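Local coordinates for protein KLLA0F20702p (Kluyveromyces lactis, PDB 5Y5A) that probably takes part in recruiting telomerase to telomeres as the yeast Est1 subunit, here as its helical N-terminal part in a complex with Cdc13, at residues Asn438-Lys441 and Phe442-Ser446; Glu391-Phe394 and Leu395-Ile398. All coordinates share one frame; numbering follows the deposited sequence.

Contact 1 of 2, residues Asn438-Lys441 and Phe442-Ser446; sequences NVLK and FAHRS
Leu-440 and His-444, one helical turn apart, meet methyl against ring. Leu-440 CD1 stands over one face of the imidazole, 3.7 Å from the centroid of the His-444 ring and shifted toward the rim, a CH-pi contact closest at His-444 CE1. With CG turned anti to the backbone N (chi1 173°), Leu-440 reaches forward along the helix to the ring. The ring's NE2 hydrogen-bonds to Phe-544 O, which helps fix its rotation. The Lys-441 and Arg-445 side chains run alongside each other in the same direction, but the bond between them is to the backbone: Arg-445 NH1 donates to Lys-441 O at 3.0 Å, the oxygen sitting in the guanidinium plane at its edge. Lys-441 O also takes a weak bond from Arg-445 N at 3.2 Å, so backbone and side chain share one acceptor where helix 437-444 runs out. Leu-440 and His-444 also pack on the backbone of the bound peptide, probably Cdc13. Ser-446 sits at the N-cap of helix 447-462, its OG bonding weakly to Phe-449 N. Val-439 and Ala-443 touch Phe-399 of helix 385-410 and Ile-433 of helix 421-433, and Phe-544 of helix 526-546 stacks on the His-444 ring.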
ATOM      1  N   ASN A 438      -1.636  22.514  -6.638  1.00 45.74           N
ATOM      2  CA  ASN A 438      -0.250  22.917  -6.439  1.00 46.15           C
ATOM      3  C   ASN A 438       0.720  22.060  -7.259  1.00 44.88           C
ATOM      4  O   ASN A 438       1.720  22.558  -7.771  1.00 43.75           O
ATOM      5  CB  ASN A 438       0.112  22.853  -4.951  1.00 52.83           C
ATOM      6  CG  ASN A 438      -0.180  21.484  -4.326  1.00 66.92           C
ATOM      7  OD1 ASN A 438      -1.212  20.867  -4.599  1.00 75.06           O
ATOM      8  ND2 ASN A 438       0.729  21.013  -3.475  1.00 67.63           N
ATOM      9  N   VAL A 439       0.426  20.769  -7.378  1.00 44.62           N
ATOM     10  CA  VAL A 439       1.305  19.869  -8.111  1.00 48.14           C
ATOM     11  C   VAL A 439       1.153  20.117  -9.609  1.00 45.52           C
ATOM     12  O   VAL A 439       2.137  20.155 -10.343  1.00 44.90           O
ATOM     13  CB  VAL A 439       1.017  18.393  -7.771  1.00 46.26           C
ATOM     14  CG1 VAL A 439       1.891  17.467  -8.608  1.00 38.93           C
ATOM     15  CG2 VAL A 439       1.247  18.153  -6.291  1.00 43.77           C
ATOM     16  N   LEU A 440      -0.088  20.314 -10.041  1.00 47.71           N
ATOM     17  CA  LEU A 440      -0.384  20.683 -11.421  1.00 45.47           C
ATOM     18  C   LEU A 440       0.350  21.956 -11.834  1.00 45.33           C
ATOM     19  O   LEU A 440       0.900  22.030 -12.930  1.00 43.03           O
ATOM     20  CB  LEU A 440      -1.892  20.870 -11.613  1.00 50.20           C
ATOM     21  CG  LEU A 440      -2.323  21.418 -12.975  1.00 44.94           C
ATOM     22  CD1 LEU A 440      -1.898  20.477 -14.097  1.00 41.81           C
ATOM     23  CD2 LEU A 440      -3.821  21.665 -13.016  1.00 49.41           C
ATOM     24  N   LYS A 441       0.358  22.959 -10.958  1.00 45.43           N
ATOM     25  CA  LYS A 441       1.017  24.219 -11.288  1.00 54.25           C
ATOM     26  C   LYS A 441       2.529  24.047 -11.416  1.00 49.44           C
ATOM     27  O   LYS A 441       3.133  24.593 -12.329  1.00 49.40           O
ATOM     28  CB  LYS A 441       0.686  25.290 -10.250  1.00 56.36           C
ATOM     29  CG  LYS A 441      -0.765  25.742 -10.321  1.00 64.31           C
ATOM     30  CD  LYS A 441      -1.177  26.576  -9.120  1.00 73.52           C
ATOM     31  CE  LYS A 441      -2.642  27.008  -9.224  1.00 82.04           C
ATOM     32  NZ  LYS A 441      -3.117  27.727  -8.003  1.00 86.15           N
ATOM     33  N   PHE A 442       3.132  23.291 -10.503  1.00 44.55           N
ATOM     34  CA  PHE A 442       4.564  23.012 -10.567  1.00 47.52           C
ATOM     35  C   PHE A 442       4.915  22.271 -11.864  1.00 45.55           C
ATOM     36  O   PHE A 442       5.894  22.600 -12.537  1.00 44.02           O
ATOM     37  CB  PHE A 442       5.013  22.183  -9.351  1.00 44.31           C
ATOM     38  CG  PHE A 442       6.506  21.974  -9.269  1.00 42.53           C
ATOM     39  CD1 PHE A 442       7.121  20.948  -9.970  1.00 39.91           C
ATOM     40  CD2 PHE A 442       7.297  22.814  -8.492  1.00 42.21           C
ATOM     41  CE1 PHE A 442       8.494  20.755  -9.900  1.00 46.96           C
ATOM     42  CE2 PHE A 442       8.666  22.622  -8.414  1.00 42.66           C
ATOM     43  CZ  PHE A 442       9.266  21.586  -9.122  1.00 42.96           C
ATOM     44  N   ALA A 443       4.107  21.266 -12.190  1.00 38.87           N
ATOM     45  CA  ALA A 443       4.320  20.435 -13.367  1.00 46.01           C
ATOM     46  C   ALA A 443       4.206  21.239 -14.662  1.00 44.68           C
ATOM     47  O   ALA A 443       5.017  21.080 -15.570  1.00 47.38           O
ATOM     48  CB  ALA A 443       3.325  19.275 -13.372  1.00 43.11           C
ATOM     49  N   HIS A 444       3.196  22.101 -14.726  1.00 50.75           N
ATOM     50  CA  HIS A 444       2.963  23.005 -15.858  1.00 44.96           C
ATOM     51  C   HIS A 444       4.112  23.976 -16.091  1.00 44.79           C
ATOM     52  O   HIS A 444       4.321  24.461 -17.208  1.00 41.16           O
ATOM     53  CB  HIS A 444       1.682  23.797 -15.624  1.00 41.24           C
ATOM     54  CG  HIS A 444       0.463  23.185 -16.231  1.00 44.82           C
ATOM     55  ND1 HIS A 444      -0.813  23.580 -15.895  1.00 46.62           N
ATOM     56  CD2 HIS A 444       0.322  22.228 -17.184  1.00 41.01           C
ATOM     57  CE1 HIS A 444      -1.692  22.887 -16.601  1.00 47.16           C
ATOM     58  NE2 HIS A 444      -1.023  22.060 -17.391  1.00 48.90           N
ATOM     59  N   ARG A 445       4.852  24.267 -15.027  1.00 43.45           N
ATOM     60  CA  ARG A 445       5.956  25.214 -15.105  1.00 41.15           C
ATOM     61  C   ARG A 445       7.332  24.537 -15.088  1.00 44.40           C
ATOM     62  O   ARG A 445       8.358  25.211 -15.121  1.00 47.91           O
ATOM     63  CB  ARG A 445       5.829  26.227 -13.966  1.00 42.63           C
ATOM     64  CG  ARG A 445       4.717  27.241 -14.212  1.00 48.00           C
ATOM     65  CD  ARG A 445       4.167  27.859 -12.929  1.00 48.55           C
ATOM     66  NE  ARG A 445       3.001  28.683 -13.231  1.00 52.32           N
ATOM     67  CZ  ARG A 445       1.783  28.198 -13.460  1.00 51.71           C
ATOM     68  NH1 ARG A 445       1.567  26.887 -13.407  1.00 48.02           N
ATOM     69  NH2 ARG A 445       0.779  29.022 -13.738  1.00 45.07           N
ATOM     70  N   SER A 446       7.346  23.206 -15.062  1.00 47.58           N
ATOM     71  CA  SER A 446       8.590  22.435 -15.086  1.00 48.96           C
ATOM     72  C   SER A 446       9.047  22.158 -16.523  1.00 49.16           C
ATOM     73  O   SER A 446       8.413  21.383 -17.235  1.00 48.35           O
ATOM     74  CB  SER A 446       8.407  21.117 -14.334  1.00 50.61           C
ATOM     75  OG  SER A 446       9.597  20.349 -14.338  1.00 50.35           O
TER

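Contact 2 of 2, residues Glu391-Phe394 and Leu395-Ile398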
ATOM      1  N   GLU A 391       9.560  22.705   0.890  1.00 50.34           N
ATOM      2  CA  GLU A 391       8.527  21.925   0.221  1.00 52.05           C
ATOM      3  C   GLU A 391       8.755  21.923  -1.294  1.00 49.57           C
ATOM      4  O   GLU A 391       8.601  20.898  -1.955  1.00 50.14           O
ATOM      5  CB  GLU A 391       7.138  22.479   0.574  1.00 50.94           C
ATOM      6  CG  GLU A 391       5.966  21.735  -0.054  1.00 51.80           C
ATOM      7  CD  GLU A 391       4.632  22.064   0.612  1.00 62.93           C
ATOM      8  OE1 GLU A 391       3.589  21.995  -0.072  1.00 61.53           O
ATOM      9  OE2 GLU A 391       4.622  22.378   1.822  1.00 71.98           O
ATOM     10  N   THR A 392       9.144  23.071  -1.839  1.00 51.10           N
ATOM     11  CA  THR A 392       9.431  23.192  -3.269  1.00 43.25           C
ATOM     12  C   THR A 392      10.639  22.336  -3.674  1.00 43.14           C
ATOM     13  O   THR A 392      10.642  21.703  -4.744  1.00 39.85           O
ATOM     14  CB  THR A 392       9.680  24.669  -3.649  1.00 47.09           C
ATOM     15  OG1 THR A 392       8.509  25.430  -3.347  1.00 54.62           O
ATOM     16  CG2 THR A 392      10.009  24.824  -5.129  1.00 42.43           C
ATOM     17  N   LYS A 393      11.657  22.310  -2.815  1.00 45.64           N
ATOM     18  CA  LYS A 393      12.849  21.497  -3.065  1.00 50.30           C
ATOM     19  C   LYS A 393      12.504  20.007  -3.176  1.00 48.13           C
ATOM     20  O   LYS A 393      13.101  19.287  -3.975  1.00 50.30           O
ATOM     21  CB  LYS A 393      13.893  21.705  -1.959  1.00 52.73           C
ATOM     22  CG  LYS A 393      14.608  23.045  -1.993  1.00 55.11           C
ATOM     23  CD  LYS A 393      15.481  23.162  -3.223  1.00 69.81           C
ATOM     24  CE  LYS A 393      16.260  24.466  -3.229  1.00 75.07           C
ATOM     25  NZ  LYS A 393      17.127  24.553  -4.437  1.00 77.54           N
ATOM     26  N   PHE A 394      11.543  19.547  -2.376  1.00 45.23           N
ATOM     27  CA  PHE A 394      11.140  18.138  -2.410  1.00 46.65           C
ATOM     28  C   PHE A 394      10.421  17.838  -3.720  1.00 40.35           C
ATOM     29  O   PHE A 394      10.671  16.822  -4.360  1.00 40.42           O
ATOM     30  CB  PHE A 394      10.237  17.782  -1.216  1.00 41.60           C
ATOM     31  CG  PHE A 394      10.038  16.286  -1.020  1.00 39.30           C
ATOM     32  CD1 PHE A 394      10.884  15.365  -1.632  1.00 41.45           C
ATOM     33  CD2 PHE A 394       8.998  15.808  -0.234  1.00 40.96           C
ATOM     34  CE1 PHE A 394      10.706  13.995  -1.455  1.00 42.73           C
ATOM     35  CE2 PHE A 394       8.806  14.432  -0.053  1.00 41.91           C
ATOM     36  CZ  PHE A 394       9.664  13.528  -0.667  1.00 43.49           C
ATOM     37  N   LEU A 395       9.520  18.733  -4.100  1.00 40.59           N
ATOM     38  CA  LEU A 395       8.740  18.589  -5.320  1.00 43.02           C
ATOM     39  C   LEU A 395       9.672  18.576  -6.536  1.00 44.26           C
ATOM     40  O   LEU A 395       9.472  17.807  -7.478  1.00 46.05           O
ATOM     41  CB  LEU A 395       7.716  19.721  -5.412  1.00 43.50           C
ATOM     42  CG  LEU A 395       6.387  19.518  -6.142  1.00 46.73           C
ATOM     43  CD1 LEU A 395       5.740  18.196  -5.781  1.00 44.18           C
ATOM     44  CD2 LEU A 395       5.460  20.671  -5.795  1.00 43.94           C
ATOM     45  N   GLU A 396      10.708  19.410  -6.489  1.00 44.36           N
ATOM     46  CA  GLU A 396      11.718  19.441  -7.541  1.00 44.35           C
ATOM     47  C   GLU A 396      12.408  18.091  -7.669  1.00 47.61           C
ATOM     48  O   GLU A 396      12.574  17.589  -8.779  1.00 45.84           O
ATOM     49  CB  GLU A 396      12.760  20.528  -7.272  1.00 50.00           C
ATOM     50  CG  GLU A 396      12.276  21.939  -7.545  1.00 63.10           C
ATOM     51  CD  GLU A 396      13.292  22.990  -7.146  1.00 75.25           C
ATOM     52  OE1 GLU A 396      14.378  22.608  -6.659  1.00 82.26           O
ATOM     53  OE2 GLU A 396      13.003  24.195  -7.318  1.00 76.34           O
ATOM     54  N   PHE A 397      12.814  17.516  -6.535  1.00 43.70           N
ATOM     55  CA  PHE A 397      13.460  16.208  -6.534  1.00 44.71           C
ATOM     56  C   PHE A 397      12.517  15.158  -7.099  1.00 40.16           C
ATOM     57  O   PHE A 397      12.923  14.283  -7.857  1.00 38.38           O
ATOM     58  CB  PHE A 397      13.904  15.790  -5.120  1.00 40.40           C
ATOM     59  CG  PHE A 397      14.309  14.346  -5.032  1.00 36.81           C
ATOM     60  CD1 PHE A 397      15.486  13.906  -5.630  1.00 34.30           C
ATOM     61  CD2 PHE A 397      13.500  13.421  -4.387  1.00 39.27           C
ATOM     62  CE1 PHE A 397      15.860  12.560  -5.577  1.00 38.44           C
ATOM     63  CE2 PHE A 397      13.859  12.080  -4.325  1.00 40.05           C
ATOM     64  CZ  PHE A 397      15.045  11.643  -4.923  1.00 38.80           C
ATOM     65  N   ILE A 398      11.252  15.242  -6.708  1.00 36.80           N
ATOM     66  CA  ILE A 398      10.270  14.280  -7.182  1.00 38.04           C
ATOM     67  C   ILE A 398      10.158  14.344  -8.705  1.00 37.33           C
ATOM     68  O   ILE A 398      10.163  13.314  -9.385  1.00 35.61           O
ATOM     69  CB  ILE A 398       8.900  14.514  -6.514  1.00 39.48           C
ATOM     70  CG1 ILE A 398       9.014  14.180  -5.022  1.00 40.08           C
ATOM     71  CG2 ILE A 398       7.825  13.656  -7.158  1.00 36.07           C
ATOM     72  CD1 ILE A 398       7.749  14.321  -4.254  1.00 31.15           C
TER
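Ile-398 leans back over the ring of Phe-394, and its atoms can be followed outward in order. Ile-398 CB lies 3.6 Å from Phe-394 O, the carbonyl that accepts the helical bond from Ile-398 N at 2.9 Å. Ile-398 CG1, beside its own backbone N (chi1 -67°), comes closer still, 3.2 Å from Phe-394 O, and also meets Phe-394 CE1 at 4.0 Å. The chain then continues extended, carrying Ile-398 CD1 over the middle of the Phe-394 ring, 4.0 Å from the centroid and only 9° off the ring normal: a centred CH-pi contact. Phe-397 approaches the same ring differently, its CD2 lying at the edge near the Phe-394 CE1 corner, 4.1 Å away. On the polar flank, the CG2 methyl of Thr-392 lies beside the Glu-396 carboxylate, while Lys-393 NZ stays 4.0 Å from Glu-396 OE1, too far for a salt bridge. Thr-392 OG1 hydrogen-bonds to Ile-388 O, one turn earlier. These two turns belong to helix 385-410; His-324 stacks on the Phe-394 ring and also meets Phe-397, Phe-372 of helix 339-379 packs against Leu-395 and Ile-398, and Trp-432 of helix 421-433 touches the same two aliphatic side chains.

Overall arrangement
Both contacts join side chains about one turn apart along a helix, partly buried, and the two helices touch directly. The Phe-442 ring of contact 1 rests on contact 2: its CZ is 3.4 Å from Glu-396 CG and its CG 3.9 Å from Leu-395 CD2. Trp-432 of helix 421-433 touches both, and Ile-433 adds to contact 1. The chemistry differs with position. Contact 2, in the first half of a long helix, combines a buried aromatic and aliphatic side with a flank where opposite charges come near without a salt bridge. Contact 1, ending a short helix, uses an arginine to bond a last-turn carbonyl and packs Leu-440, Lys-441 and His-444 on the bound peptide.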